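Local coordinates for protein sesquisabinene B synthase 2 (Santalum album, PDB 6A2A) that probably converts a prenyl diphosphate into the sesquiterpene sesquisabinene B, as a metal-dependent terpene synthase, at residues A[126-131]-A[167-172]; A[161-166]-A[184-189]; A[402-407]-A[473-478]. All blocks are in the same frame, centred on the assembly; numbering follows the deposited sequence.

Contact 1 (A[126-131]-A[167-172])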
loop_
_atom_site.group_PDB
_atom_site.type_symbol
_atom_site.label_atom_id
_atom_site.label_comp_id
_atom_site.label_asym_id
_atom_site.label_seq_id
_atom_site.Cartn_x
_atom_site.Cartn_y
_atom_site.Cartn_z
ATOM N N LEU A 126 4.258 -23.955 40.410
ATOM C CA LEU A 126 3.549 -22.819 39.874
ATOM C C LEU A 126 4.121 -21.501 40.437
ATOM O O LEU A 126 4.364 -20.543 39.708
ATOM C CB LEU A 126 2.048 -22.935 40.128
ATOM C CG LEU A 126 1.198 -21.844 39.507
ATOM C CD1 LEU A 126 1.281 -21.882 37.970
ATOM C CD2 LEU A 126 -0.241 -21.938 39.917
ATOM N N ARG A 127 4.335 -21.435 41.738
ATOM C CA ARG A 127 4.865 -20.218 42.298
ATOM C C ARG A 127 6.258 -19.920 41.709
ATOM O O ARG A 127 6.524 -18.767 41.360
ATOM C CB ARG A 127 4.954 -20.382 43.825
ATOM C CG ARG A 127 5.405 -19.122 44.553
ATOM C CD ARG A 127 5.554 -19.407 46.045
ATOM N NE ARG A 127 6.210 -18.264 46.687
ATOM C CZ ARG A 127 7.504 -18.181 46.921
ATOM N NH1 ARG A 127 8.343 -19.100 46.472
ATOM N NH2 ARG A 127 7.959 -17.162 47.632
ATOM N N PHE A 128 7.111 -20.919 41.660
ATOM C CA PHE A 128 8.440 -20.799 41.098
ATOM C C PHE A 128 8.347 -20.215 39.688
ATOM O O PHE A 128 9.063 -19.238 39.316
ATOM C CB PHE A 128 9.153 -22.144 41.079
ATOM C CG PHE A 128 10.493 -22.153 40.374
ATOM C CD1 PHE A 128 10.582 -22.336 38.992
ATOM C CD2 PHE A 128 11.678 -21.942 41.069
ATOM C CE1 PHE A 128 11.810 -22.339 38.356
ATOM C CE2 PHE A 128 12.902 -21.923 40.426
ATOM C CZ PHE A 128 12.969 -22.127 39.061
ATOM N N ARG A 129 7.441 -20.781 38.908
ATOM C CA ARG A 129 7.355 -20.337 37.495
ATOM C C ARG A 129 6.804 -18.923 37.361
ATOM O O ARG A 129 7.388 -18.116 36.602
ATOM C CB ARG A 129 6.542 -21.323 36.652
ATOM C CG ARG A 129 6.302 -20.818 35.232
ATOM C CD ARG A 129 5.848 -21.933 34.295
ATOM N NE ARG A 129 4.506 -22.429 34.641
ATOM C CZ ARG A 129 3.372 -21.833 34.401
ATOM N NH1 ARG A 129 3.325 -20.655 33.790
ATOM N NH2 ARG A 129 2.230 -22.437 34.775
ATOM N N ILE A 130 5.685 -18.597 38.009
ATOM C CA ILE A 130 5.037 -17.335 37.852
ATOM C C ILE A 130 5.963 -16.235 38.370
ATOM O O ILE A 130 6.005 -15.148 37.802
ATOM C CB ILE A 130 3.664 -17.264 38.556
ATOM C CG1 ILE A 130 2.696 -18.356 38.083
ATOM C CG2 ILE A 130 3.056 -15.892 38.377
ATOM C CD1 ILE A 130 2.131 -18.125 36.713
ATOM N N MET A 131 6.577 -16.496 39.509
ATOM C CA MET A 131 7.573 -15.510 40.051
ATOM C C MET A 131 8.679 -15.226 39.013
ATOM O O MET A 131 8.897 -14.050 38.657
ATOM C CB MET A 131 8.171 -16.027 41.347
ATOM C CG MET A 131 7.193 -16.060 42.528
ATOM S SD MET A 131 6.430 -14.519 42.908
ATOM C CE MET A 131 5.022 -15.052 43.885
ATOM N N TYR A 167 7.169 -30.002 35.559
ATOM C CA TYR A 167 7.645 -30.016 34.184
ATOM C C TYR A 167 7.636 -28.590 33.651
ATOM O O TYR A 167 8.662 -28.168 33.102
ATOM C CB TYR A 167 6.777 -30.911 33.299
ATOM C CG TYR A 167 7.082 -30.838 31.816
ATOM C CD1 TYR A 167 8.032 -31.666 31.245
ATOM C CD2 TYR A 167 6.320 -30.057 30.990
ATOM C CE1 TYR A 167 8.249 -31.692 29.875
ATOM C CE2 TYR A 167 6.565 -30.009 29.624
ATOM C CZ TYR A 167 7.494 -30.875 29.059
ATOM O OH TYR A 167 7.680 -30.835 27.697
ATOM N N GLU A 168 6.519 -27.879 33.713
ATOM C CA GLU A 168 6.400 -26.597 33.109
ATOM C C GLU A 168 7.368 -25.603 33.784
ATOM O O GLU A 168 7.963 -24.759 33.126
ATOM C CB GLU A 168 5.003 -26.024 33.215
ATOM C CG GLU A 168 3.951 -26.817 32.448
ATOM C CD GLU A 168 3.986 -26.673 30.926
ATOM O OE1 GLU A 168 5.062 -26.278 30.363
ATOM O OE2 GLU A 168 2.913 -26.886 30.294
ATOM N N ALA A 169 7.499 -25.718 35.103
ATOM C CA ALA A 169 8.379 -24.804 35.874
ATOM C C ALA A 169 9.861 -24.971 35.521
ATOM O O ALA A 169 10.613 -23.940 35.542
ATOM C CB ALA A 169 8.165 -25.038 37.361
ATOM N N SER A 170 10.278 -26.151 35.207
ATOM C CA SER A 170 11.654 -26.521 34.980
ATOM C C SER A 170 12.281 -25.690 33.844
ATOM O O SER A 170 13.496 -25.423 33.898
ATOM C CB SER A 170 11.847 -27.969 34.739
ATOM O OG SER A 170 11.401 -28.382 33.458
ATOM N N PHE A 171 11.433 -25.224 32.951
ATOM C CA PHE A 171 11.878 -24.516 31.718
ATOM C C PHE A 171 12.228 -23.073 32.028
ATOM O O PHE A 171 12.720 -22.336 31.124
ATOM C CB PHE A 171 10.842 -24.640 30.592
ATOM C CG PHE A 171 10.839 -26.029 30.053
ATOM C CD1 PHE A 171 11.719 -26.438 29.066
ATOM C CD2 PHE A 171 9.967 -26.971 30.588
ATOM C CE1 PHE A 171 11.765 -27.737 28.635
ATOM C CE2 PHE A 171 10.015 -28.265 30.125
ATOM C CZ PHE A 171 10.903 -28.666 29.180
ATOM N N LEU A 172 11.984 -22.645 33.246
ATOM C CA LEU A 172 12.349 -21.284 33.666
ATOM C C LEU A 172 13.744 -21.287 34.316
ATOM O O LEU A 172 14.190 -20.263 34.815
ATOM C CB LEU A 172 11.284 -20.689 34.586
ATOM C CG LEU A 172 10.158 -19.898 33.941
ATOM C CD1 LEU A 172 10.664 -18.613 33.318
ATOM C CD2 LEU A 172 9.368 -20.757 32.949
#
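The carbonyl oxygen of Ala169 is approached by two groups. The backbone N of Leu172 donates to Ala169 O at 3.0 Å. From across the contact, Phe128 CE1 comes to 3.5 Å of Ala169 O, which lies at the ring edge, near its plane. The site is a buried helix-helix packing in the largely helical N-terminal domain of a plant terpene synthase. It joins helix 121-133 to segment 167-172, which begins on helix 160-170. Phe128 also touches side chains here: its CD1 is 4.0 Å from Ala169 CB. The same ring makes an edge-to-face pair with Phe143. Arg129 leaves its helix with CG anti to the backbone N (chi1 174°), beside the carbonyl carbon. This lays the aliphatic chain across Leu172, with Arg129 CG 3.8 Å from Leu172 CD2. A bend at chi3 (68°) then turns the guanidinium. Arg129 and Glu168 run side by side, but their charged atoms do not meet. The guanidinium forms salt bridges with Asp86 and Glu133 instead, and Glu168 OE1 takes a hydrogen bond from Leu215 N. With an alanine here, Asp86 and Glu133 would probably lose their opposite charge and Leu172 CD2 the chain that packs on it. At the base of the arginine, Arg129 CB rests 4.0 Å from Ala169 CA.

Contact 2 (A[161-166]-A[184-189])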
loop_
_atom_site.group_PDB
_atom_site.type_symbol
_atom_site.label_atom_id
_atom_site.label_comp_id
_atom_site.label_asym_id
_atom_site.label_seq_id
_atom_site.Cartn_x
_atom_site.Cartn_y
_atom_site.Cartn_z
ATOM N N LYS A 161 -1.122 -33.629 38.264
ATOM C CA LYS A 161 -1.164 -32.198 38.184
ATOM C C LYS A 161 0.169 -31.644 38.694
ATOM O O LYS A 161 0.746 -30.710 38.094
ATOM C CB LYS A 161 -2.334 -31.667 39.011
ATOM C CG LYS A 161 -2.536 -30.172 39.062
ATOM C CD LYS A 161 -3.544 -29.783 40.112
ATOM C CE LYS A 161 -3.822 -28.303 40.148
ATOM N NZ LYS A 161 -4.336 -27.829 38.842
ATOM N N GLY A 162 0.644 -32.202 39.793
ATOM C CA GLY A 162 1.979 -31.857 40.384
ATOM C C GLY A 162 3.126 -32.056 39.399
ATOM O O GLY A 162 3.967 -31.146 39.203
ATOM N N LEU A 163 3.178 -33.217 38.790
ATOM C CA LEU A 163 4.197 -33.535 37.833
ATOM C C LEU A 163 4.163 -32.525 36.688
ATOM O O LEU A 163 5.223 -32.105 36.256
ATOM C CB LEU A 163 4.052 -34.937 37.251
ATOM C CG LEU A 163 4.357 -36.114 38.170
ATOM C CD1 LEU A 163 4.061 -37.404 37.429
ATOM C CD2 LEU A 163 5.807 -36.109 38.644
ATOM N N LEU A 164 2.987 -32.234 36.144
ATOM C CA LEU A 164 2.883 -31.307 34.983
ATOM C C LEU A 164 3.349 -29.926 35.426
ATOM O O LEU A 164 4.053 -29.235 34.671
ATOM C CB LEU A 164 1.435 -31.225 34.486
ATOM C CG LEU A 164 1.163 -30.243 33.340
ATOM C CD1 LEU A 164 1.996 -30.632 32.121
ATOM C CD2 LEU A 164 -0.302 -30.216 32.958
ATOM N N SER A 165 2.984 -29.497 36.630
ATOM C CA SER A 165 3.430 -28.145 37.026
ATOM C C SER A 165 4.961 -28.108 37.203
ATOM O O SER A 165 5.641 -27.113 36.780
ATOM C CB SER A 165 2.711 -27.718 38.271
ATOM O OG SER A 165 1.351 -27.458 38.003
ATOM N N LEU A 166 5.555 -29.161 37.698
ATOM C CA LEU A 166 7.010 -29.227 37.850
ATOM C C LEU A 166 7.698 -29.182 36.481
ATOM O O LEU A 166 8.691 -28.470 36.274
ATOM C CB LEU A 166 7.375 -30.527 38.554
ATOM C CG LEU A 166 8.858 -30.807 38.773
ATOM C CD1 LEU A 166 9.465 -29.735 39.655
ATOM C CD2 LEU A 166 9.060 -32.164 39.383
ATOM N N ARG A 184 13.174 -31.645 35.163
ATOM C CA ARG A 184 12.735 -31.859 33.771
ATOM C C ARG A 184 12.836 -33.328 33.365
ATOM O O ARG A 184 11.865 -33.893 32.797
ATOM C CB ARG A 184 13.536 -30.989 32.791
ATOM C CG ARG A 184 13.174 -31.250 31.335
ATOM C CD ARG A 184 14.081 -30.555 30.313
ATOM N NE ARG A 184 15.412 -31.136 30.385
ATOM C CZ ARG A 184 15.775 -32.255 29.782
ATOM N NH1 ARG A 184 14.911 -32.924 29.039
ATOM N NH2 ARG A 184 17.011 -32.714 29.916
ATOM N N THR A 185 13.959 -33.995 33.622
ATOM C CA THR A 185 14.156 -35.357 33.231
ATOM C C THR A 185 13.131 -36.251 33.968
ATOM O O THR A 185 12.529 -37.100 33.344
ATOM C CB THR A 185 15.597 -35.823 33.538
ATOM O OG1 THR A 185 16.478 -35.014 32.748
ATOM C CG2 THR A 185 15.848 -37.270 33.174
ATOM N N PHE A 186 12.921 -35.991 35.236
ATOM C CA PHE A 186 12.041 -36.830 36.061
ATOM C C PHE A 186 10.589 -36.640 35.594
ATOM O O PHE A 186 9.956 -37.635 35.289
ATOM C CB PHE A 186 12.173 -36.452 37.528
ATOM C CG PHE A 186 11.197 -37.141 38.438
ATOM C CD1 PHE A 186 11.424 -38.449 38.835
ATOM C CD2 PHE A 186 10.107 -36.460 38.915
ATOM C CE1 PHE A 186 10.534 -39.069 39.701
ATOM C CE2 PHE A 186 9.239 -37.073 39.798
ATOM C CZ PHE A 186 9.466 -38.375 40.180
ATOM N N ALA A 187 10.148 -35.401 35.512
ATOM C CA ALA A 187 8.736 -35.079 35.155
ATOM C C ALA A 187 8.425 -35.544 33.735
ATOM O O ALA A 187 7.312 -36.131 33.503
ATOM C CB ALA A 187 8.429 -33.632 35.302
ATOM N N THR A 188 9.363 -35.348 32.787
ATOM C CA THR A 188 9.183 -35.814 31.418
ATOM C C THR A 188 8.965 -37.324 31.400
ATOM O O THR A 188 8.054 -37.843 30.736
ATOM C CB THR A 188 10.347 -35.425 30.479
ATOM O OG1 THR A 188 10.542 -34.013 30.515
ATOM C CG2 THR A 188 10.088 -35.840 29.045
ATOM N N SER A 189 9.842 -38.059 32.085
ATOM C CA SER A 189 9.809 -39.502 32.072
ATOM C C SER A 189 8.494 -39.999 32.684
ATOM O O SER A 189 7.820 -40.871 32.125
ATOM C CB SER A 189 11.007 -40.087 32.827
ATOM O OG SER A 189 10.841 -41.505 32.928
#
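Leu163 holds its CG beside the backbone N (chi1 -71°), whereas Phe186 carries its ring anti to the backbone N (chi1 173°). These torsions turn both side-chain ends into the interface of helix 160-170 and helix 178-192. The two side chains cross at about a right angle, and Leu163 CD2 reaches Phe186 CE2 at 3.7 Å. Leu166 CD2 comes to the edge of the same ring, near its plane, 4.4 Å from Phe186 CD2. The two leucines, one turn apart, thus meet one aromatic ring. Ala187 points toward the other helix. Its CB lies 3.7 Å from Leu163 O, and its small side chain is consistent with the close backbone approach, Leu163 CA and Ala187 CA being 5.5 Å apart. The two helices follow each other in the chain and form a splayed helical hairpin in the N-terminal domain of the terpene synthase. Their local axes come within 8.9 Å, with directions 137° apart. The contact is apolar, and the polar Thr188 turns back on its own helix. Arg184 O takes two donors from opposite faces of its plane, Thr188 N at 2.9 Å and Thr188 OG1 at 2.6 Å. Around this pair, Leu166 also packs on Leu121 and Ser125 of helix 121-133. Leu164 packs on Leu203 and Ala210 of helix 201-212. The ring of Phe186 meets Phe152 of the short strand 151-152.

Contact 3 (A[402-407]-A[473-478]); sequences HKPTLE and DNLKSI
The touching parts of the two segments run nearly the same way, 15° apart, with Lys403 CA and Asn474 CA separated by 6.0 Å. Each is a loop that leads into the start of a helix, 406-416 on one side and 477-485 on the other. Both belong to the metal-binding domain, which has the class I terpene synthase fold. Pro404 and Leu475 form the apolar centre. Their side chains cross at about a right angle, and Pro404 CD meets Leu475 CD2 at 3.6 Å. Further along, Leu406 lays its CD1 methyl 3.6 Å from Ser477 O. At the outer end, Lys403 spans the amide of Asn474. Asn474 has CG beside its backbone N (chi1 -78°), which brings the amide to the lysine chain. Lys403 CE lies only 3.1 Å from Asn474 ND2, a short gap whose exact value is doubtful. The oxygen of that amide, Asn474 OD1, accepts a hydrogen bond from Asn483 ND2. A water bridges the two backbones, donating to Pro404 O at 2.9 Å and to Asn474 O at 3.1 Å. Asp473 OD1 accepts from Leu475 N at 2.7 Å, with an N-H...O angle of 153°. This is an Asx turn, spanning Asp473 to Leu475. Thr405 is the N-cap of helix 406-416, and Ser477 OG is hydrogen-bonded to Asp461 OD2. The side chain of Leu475 is about 4 Å from that of Glu394 at their nearest atoms, a magnesium ligand seen in this protein. Leu475 therefore borders the metal site, although no metal is bound to this chain here. Direct contact between the loops is mainly van der Waals. The water donates to one carbonyl of each loop and supplies a polar link between the loops.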
loop_
_atom_site.group_PDB
_atom_site.type_symbol
_atom_site.label_atom_id
_atom_site.label_comp_id
_atom_site.label_asym_id
_atom_site.label_seq_id
_atom_site.Cartn_x
_atom_site.Cartn_y
_atom_site.Cartn_z
ATOM N N HIS A 402 32.666 -28.458 1.165
ATOM C CA HIS A 402 33.145 -28.196 2.547
ATOM C C HIS A 402 32.157 -28.777 3.564
ATOM O O HIS A 402 30.941 -28.686 3.381
ATOM C CB HIS A 402 33.332 -26.691 2.783
ATOM C CG HIS A 402 33.978 -26.317 4.080
ATOM N ND1 HIS A 402 35.235 -26.753 4.448
ATOM C CD2 HIS A 402 33.574 -25.482 5.069
ATOM C CE1 HIS A 402 35.549 -26.252 5.640
ATOM N NE2 HIS A 402 34.544 -25.445 6.040
ATOM N N LYS A 403 32.715 -29.365 4.617
ATOM C CA LYS A 403 31.980 -29.936 5.720
ATOM C C LYS A 403 32.335 -29.129 6.970
ATOM O O LYS A 403 33.275 -29.438 7.662
ATOM C CB LYS A 403 32.344 -31.418 5.871
ATOM C CG LYS A 403 31.798 -32.318 4.771
ATOM C CD LYS A 403 32.059 -33.800 4.970
ATOM C CE LYS A 403 31.233 -34.655 4.029
ATOM N NZ LYS A 403 32.018 -35.765 3.440
ATOM N N PRO A 404 31.591 -28.047 7.244
ATOM C CA PRO A 404 31.970 -27.209 8.367
ATOM C C PRO A 404 31.719 -27.930 9.699
ATOM O O PRO A 404 30.939 -28.865 9.782
ATOM C CB PRO A 404 31.052 -25.981 8.249
ATOM C CG PRO A 404 29.823 -26.556 7.622
ATOM C CD PRO A 404 30.370 -27.556 6.616
ATOM N N THR A 405 32.443 -27.503 10.723
ATOM C CA THR A 405 32.150 -27.899 12.063
ATOM C C THR A 405 30.809 -27.296 12.467
ATOM O O THR A 405 30.387 -26.283 11.861
ATOM C CB THR A 405 33.160 -27.363 13.078
ATOM O OG1 THR A 405 33.295 -25.958 12.899
ATOM C CG2 THR A 405 34.531 -27.994 12.943
ATOM N N LEU A 406 30.231 -27.816 13.525
ATOM C CA LEU A 406 28.997 -27.195 14.023
ATOM C C LEU A 406 29.240 -25.729 14.372
ATOM O O LEU A 406 28.425 -24.861 14.020
ATOM C CB LEU A 406 28.466 -27.949 15.238
ATOM C CG LEU A 406 27.185 -27.374 15.811
ATOM C CD1 LEU A 406 26.053 -27.531 14.783
ATOM C CD2 LEU A 406 26.816 -28.027 17.110
ATOM N N GLU A 407 30.359 -25.419 15.020
ATOM C CA GLU A 407 30.569 -24.019 15.432
ATOM C C GLU A 407 30.794 -23.133 14.183
ATOM O O GLU A 407 30.219 -22.046 14.142
ATOM C CB GLU A 407 31.657 -23.873 16.510
ATOM C CG GLU A 407 31.121 -23.248 17.826
ATOM C CD GLU A 407 30.617 -24.194 18.927
ATOM O OE1 GLU A 407 30.766 -25.450 18.747
ATOM O OE2 GLU A 407 30.085 -23.686 19.992
ATOM N N ASP A 473 22.571 -33.728 3.715
ATOM C CA ASP A 473 22.842 -32.301 3.632
ATOM C C ASP A 473 23.795 -31.983 4.782
ATOM O O ASP A 473 23.412 -32.086 5.964
ATOM C CB ASP A 473 21.554 -31.489 3.734
ATOM C CG ASP A 473 21.798 -30.011 3.604
ATOM O OD1 ASP A 473 22.956 -29.548 3.814
ATOM O OD2 ASP A 473 20.809 -29.294 3.327
ATOM N N ASN A 474 25.044 -31.674 4.411
ATOM C CA ASN A 474 26.139 -31.417 5.355
ATOM C C ASN A 474 25.962 -30.065 6.037
ATOM O O ASN A 474 26.639 -29.806 7.023
ATOM C CB ASN A 474 27.509 -31.442 4.674
ATOM C CG ASN A 474 27.959 -32.865 4.423
ATOM O OD1 ASN A 474 27.668 -33.740 5.242
ATOM N ND2 ASN A 474 28.642 -33.104 3.309
ATOM N N LEU A 475 25.085 -29.211 5.488
ATOM C CA LEU A 475 24.971 -27.871 5.965
ATOM C C LEU A 475 23.716 -27.732 6.804
ATOM O O LEU A 475 22.981 -26.774 6.597
ATOM C CB LEU A 475 24.934 -26.897 4.775
ATOM C CG LEU A 475 26.156 -26.915 3.858
ATOM C CD1 LEU A 475 26.270 -25.590 3.093
ATOM C CD2 LEU A 475 27.427 -27.177 4.627
ATOM N N LYS A 476 23.509 -28.663 7.739
ATOM C CA LYS A 476 22.527 -28.506 8.755
ATOM C C LYS A 476 23.137 -28.959 10.091
ATOM O O LYS A 476 24.071 -29.723 10.090
ATOM C CB LYS A 476 21.294 -29.347 8.389
ATOM C CG LYS A 476 20.528 -28.907 7.152
ATOM C CD LYS A 476 19.636 -27.718 7.396
ATOM C CE LYS A 476 18.984 -27.171 6.138
ATOM N NZ LYS A 476 19.574 -25.869 5.738
ATOM N N SER A 477 22.622 -28.437 11.191
ATOM C CA SER A 477 23.149 -28.688 12.517
ATOM C C SER A 477 23.512 -30.131 12.886
ATOM O O SER A 477 24.598 -30.405 13.260
ATOM C CB SER A 477 22.216 -28.107 13.590
ATOM O OG SER A 477 22.006 -26.748 13.448
ATOM N N ILE A 478 22.552 -31.018 12.800
ATOM C CA ILE A 478 22.790 -32.396 13.169
ATOM C C ILE A 478 23.925 -33.011 12.358
ATOM O O ILE A 478 24.830 -33.502 12.911
ATOM C CB ILE A 478 21.526 -33.248 13.062
ATOM C CG1 ILE A 478 20.448 -32.729 13.990
ATOM C CG2 ILE A 478 21.815 -34.678 13.433
ATOM C CD1 ILE A 478 19.081 -33.256 13.699
HETATM O O HOH W 1 29.490 -30.610 7.950
#

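From the N terminus, 126-131 on helix 121-133 comes first; its partner is 167-172. Before that partner arrives, 161-166 opens contact 2. Contact 1 then closes, and contact 2 closes later at 184-189. The two contacts therefore cross. Both use helix 160-170, which is packed by helix 121-133 and by helix 178-192. They also touch, as where Tyr167 CB packs on Ala187 CB. Together they tie three helices of the N-terminal domain. Contact 3 follows in series and closes a separate, largely helical loop between 402-407 and 473-478 in the metal-binding domain. Its centre is about 35 Å from that of contact 1.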